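Local coordinates for CdiI (PDB 4G6V), which is the immunity protein of a contact-dependent growth inhibition system, binding the CdiA-CT tRNase toxin and probably neutralising it to protect the cell that makes it, at residues F6-I11 / L56-F61. Numbering follows the deposited sequence.
Sequences FCYLSI and LVAESF
F61 presents the edge of its ring to one face of Y8 in a T-shaped pair, with centroids 5.2 Å apart and planes at 73°. Its CD1 lies above the tyrosine ring, displaced toward the rim. The phenylalanine's CG is anti to the backbone N (chi1 166°), which carries the ring alongside Y8 and on to F6, where F61 CE1 comes within 3.4 Å of F6 CD1, the two rings being oblique to one another. Together the three rings form an aromatic cluster, and the toxin chain packs on F6 and F61 through its T117 and S124. Farther along, A58 CB sits at the Y8 ring edge, while L56 CD2 comes within 3.7 Å of Y8 CB.

The backbone evidence defines a classic beta bulge where strand 60-66 begins beside strand 4-9: E59 and S60 both face L9. L9 N donates to S60 O at 2.9 Å, a nearly straight bond. L9 O receives E59 N at 2.8 Å and, weakly, S60 N at 3.3 Å. On the opposite sheet face from Y8 and F61, S60 OG is placed between its backbone N and carbonyl carbon (chi1 58°). From there it donates to I11 O at 2.8 Å, approaching from above the carbonyl plane, and also lies against L9 CB.

The L9 carbonyl thus takes one firm and one weak amide bond, and the S60 hydroxyl, reaching I11 O past the end of strand 4-9, carries the polar pairing into the loop. With the rings packed on the other face, these bonds would hold the start of strand 60-66 in register beside strand 4-9.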
ATOM      1  N   PHE B   6      -3.510  -5.694   2.387  1.00 22.86           N
ATOM      2  CA  PHE B   6      -3.626  -5.754   3.829  1.00 22.42           C
ATOM      3  C   PHE B   6      -4.339  -7.042   4.185  1.00 27.76           C
ATOM      4  O   PHE B   6      -5.473  -7.247   3.792  1.00 33.43           O
ATOM      5  CB  PHE B   6      -4.435  -4.575   4.336  1.00 20.38           C
ATOM      6  CG  PHE B   6      -3.628  -3.355   4.537  1.00 26.26           C
ATOM      7  CD1 PHE B   6      -3.553  -2.750   5.778  1.00 30.36           C
ATOM      8  CD2 PHE B   6      -2.901  -2.817   3.494  1.00 25.13           C
ATOM      9  CE1 PHE B   6      -2.764  -1.607   5.964  1.00 30.87           C
ATOM     10  CE2 PHE B   6      -2.116  -1.668   3.671  1.00 25.36           C
ATOM     11  CZ  PHE B   6      -2.049  -1.073   4.905  1.00 23.79           C
ATOM     12  N   CYS B   7      -3.682  -7.914   4.929  1.00 24.80           N
ATOM     13  CA  CYS B   7      -4.209  -9.245   5.167  1.00 20.91           C
ATOM     14  C   CYS B   7      -4.412  -9.417   6.633  1.00 18.81           C
ATOM     15  O   CYS B   7      -3.462  -9.400   7.390  1.00 29.17           O
ATOM     16  CB  CYS B   7      -3.216 -10.297   4.677  1.00 20.30           C
ATOM     17  SG  CYS B   7      -2.863 -10.181   2.903  1.00 28.53           S
ATOM     18  N   TYR B   8      -5.654  -9.563   7.036  1.00 19.33           N
ATOM     19  CA  TYR B   8      -5.993  -9.876   8.420  1.00 23.93           C
ATOM     20  C   TYR B   8      -6.336 -11.355   8.606  1.00 30.09           C
ATOM     21  O   TYR B   8      -7.034 -11.963   7.772  1.00 24.88           O
ATOM     22  CB  TYR B   8      -7.175  -9.031   8.876  1.00 26.60           C
ATOM     23  CG  TYR B   8      -7.031  -7.572   8.551  1.00 28.20           C
ATOM     24  CD1 TYR B   8      -6.824  -6.649   9.552  1.00 22.62           C
ATOM     25  CD2 TYR B   8      -7.097  -7.119   7.227  1.00 27.85           C
ATOM     26  CE1 TYR B   8      -6.695  -5.304   9.263  1.00 32.14           C
ATOM     27  CE2 TYR B   8      -6.982  -5.776   6.927  1.00 24.41           C
ATOM     28  CZ  TYR B   8      -6.778  -4.872   7.952  1.00 33.66           C
ATOM     29  OH  TYR B   8      -6.651  -3.532   7.677  1.00 30.64           O
ATOM     30  N   LEU B   9      -5.854 -11.919   9.715  1.00 30.50           N
ATOM     31  CA  LEU B   9      -6.063 -13.328  10.020  1.00 26.81           C
ATOM     32  C   LEU B   9      -6.731 -13.530  11.367  1.00 34.73           C
ATOM     33  O   LEU B   9      -6.508 -12.777  12.313  1.00 38.80           O
ATOM     34  CB  LEU B   9      -4.741 -14.093   9.997  1.00 32.93           C
ATOM     35  CG  LEU B   9      -3.984 -14.228   8.675  1.00 36.57           C
ATOM     36  CD1 LEU B   9      -2.647 -14.887   8.918  1.00 38.30           C
ATOM     37  CD2 LEU B   9      -4.788 -15.014   7.648  1.00 30.24           C
ATOM     38  N   SER B  10      -7.547 -14.571  11.458  1.00 39.50           N
ATOM     39  CA  SER B  10      -8.204 -14.897  12.706  1.00 31.58           C
ATOM     40  C   SER B  10      -7.237 -15.678  13.605  1.00 32.94           C
ATOM     41  O   SER B  10      -7.374 -15.649  14.822  1.00 35.21           O
ATOM     42  CB  SER B  10      -9.477 -15.687  12.442  1.00 25.87           C
ATOM     43  OG  SER B  10      -9.162 -16.997  12.012  1.00 40.02           O
ATOM     44  N   ILE B  11      -6.247 -16.344  13.005  1.00 31.61           N
ATOM     45  CA  ILE B  11      -5.254 -17.125  13.763  1.00 26.90           C
ATOM     46  C   ILE B  11      -4.145 -16.260  14.379  1.00 31.12           C
ATOM     47  O   ILE B  11      -3.965 -15.106  14.014  1.00 36.79           O
ATOM     48  CB  ILE B  11      -4.627 -18.265  12.913  1.00 21.73           C
ATOM     49  CG1 ILE B  11      -3.910 -17.708  11.691  1.00 31.53           C
ATOM     50  CG2 ILE B  11      -5.700 -19.203  12.434  1.00 28.90           C
ATOM     51  CD1 ILE B  11      -3.151 -18.748  10.911  1.00 32.72           C
ATOM     52  N   LEU B  56     -14.639  -9.935  10.355  1.00 38.74           N
ATOM     53  CA  LEU B  56     -13.572 -10.775  10.904  1.00 24.58           C
ATOM     54  C   LEU B  56     -12.984 -10.255  12.201  1.00 30.24           C
ATOM     55  O   LEU B  56     -12.699  -9.065  12.335  1.00 39.95           O
ATOM     56  CB  LEU B  56     -12.456 -10.948   9.872  1.00 25.23           C
ATOM     57  CG  LEU B  56     -11.241 -11.789  10.247  1.00 24.59           C
ATOM     58  CD1 LEU B  56     -11.443 -13.205   9.801  1.00 25.35           C
ATOM     59  CD2 LEU B  56     -10.043 -11.246   9.566  1.00 29.67           C
ATOM     60  N   VAL B  57     -12.815 -11.171  13.150  1.00 36.00           N
ATOM     61  CA  VAL B  57     -12.050 -10.959  14.382  1.00 37.73           C
ATOM     62  C   VAL B  57     -10.560 -11.276  14.134  1.00 28.00           C
ATOM     63  O   VAL B  57     -10.156 -12.439  14.088  1.00 33.46           O
ATOM     64  CB  VAL B  57     -12.595 -11.875  15.521  1.00 44.60           C
ATOM     65  CG1 VAL B  57     -11.939 -11.546  16.865  1.00 32.85           C
ATOM     66  CG2 VAL B  57     -14.107 -11.759  15.617  1.00 32.62           C
ATOM     67  N   ALA B  58      -9.746 -10.247  13.959  1.00 31.17           N
ATOM     68  CA  ALA B  58      -8.337 -10.454  13.599  1.00 32.17           C
ATOM     69  C   ALA B  58      -7.438 -10.583  14.826  1.00 38.91           C
ATOM     70  O   ALA B  58      -7.578  -9.827  15.792  1.00 41.44           O
ATOM     71  CB  ALA B  58      -7.834  -9.325  12.680  1.00 32.24           C
ATOM     72  N   GLU B  59      -6.525 -11.550  14.784  1.00 40.67           N
ATOM     73  CA  GLU B  59      -5.480 -11.676  15.805  1.00 40.03           C
ATOM     74  C   GLU B  59      -4.125 -11.279  15.247  1.00 39.90           C
ATOM     75  O   GLU B  59      -3.314 -10.676  15.945  1.00 44.91           O
ATOM     76  CB  GLU B  59      -5.397 -13.094  16.354  1.00 30.27           C
ATOM     77  CG  GLU B  59      -6.650 -13.512  17.107  1.00 47.54           C
ATOM     78  CD  GLU B  59      -7.011 -12.557  18.249  1.00 59.69           C
ATOM     79  OE1 GLU B  59      -6.093 -11.935  18.838  1.00 56.96           O
ATOM     80  OE2 GLU B  59      -8.220 -12.440  18.562  1.00 58.94           O
ATOM     81  N   SER B  60      -3.888 -11.615  13.986  1.00 35.13           N
ATOM     82  CA  SER B  60      -2.641 -11.249  13.339  1.00 32.32           C
ATOM     83  C   SER B  60      -2.894 -10.504  12.011  1.00 38.87           C
ATOM     84  O   SER B  60      -4.006 -10.484  11.472  1.00 35.13           O
ATOM     85  CB  SER B  60      -1.739 -12.479  13.159  1.00 31.36           C
ATOM     86  OG  SER B  60      -2.384 -13.497  12.409  1.00 38.42           O
ATOM     87  N   PHE B  61      -1.847  -9.871  11.511  1.00 29.48           N
ATOM     88  CA  PHE B  61      -1.923  -9.060  10.314  1.00 23.23           C
ATOM     89  C   PHE B  61      -0.584  -9.164   9.581  1.00 29.21           C
ATOM     90  O   PHE B  61       0.481  -9.267  10.202  1.00 24.51           O
ATOM     91  CB  PHE B  61      -2.168  -7.600  10.693  1.00 20.33           C
ATOM     92  CG  PHE B  61      -1.924  -6.652   9.575  1.00 20.85           C
ATOM     93  CD1 PHE B  61      -2.961  -6.230   8.774  1.00 22.97           C
ATOM     94  CD2 PHE B  61      -0.644  -6.199   9.298  1.00 24.11           C
ATOM     95  CE1 PHE B  61      -2.725  -5.356   7.720  1.00 31.50           C
ATOM     96  CE2 PHE B  61      -0.403  -5.324   8.247  1.00 26.71           C
ATOM     97  CZ  PHE B  61      -1.436  -4.899   7.458  1.00 23.52           C
TER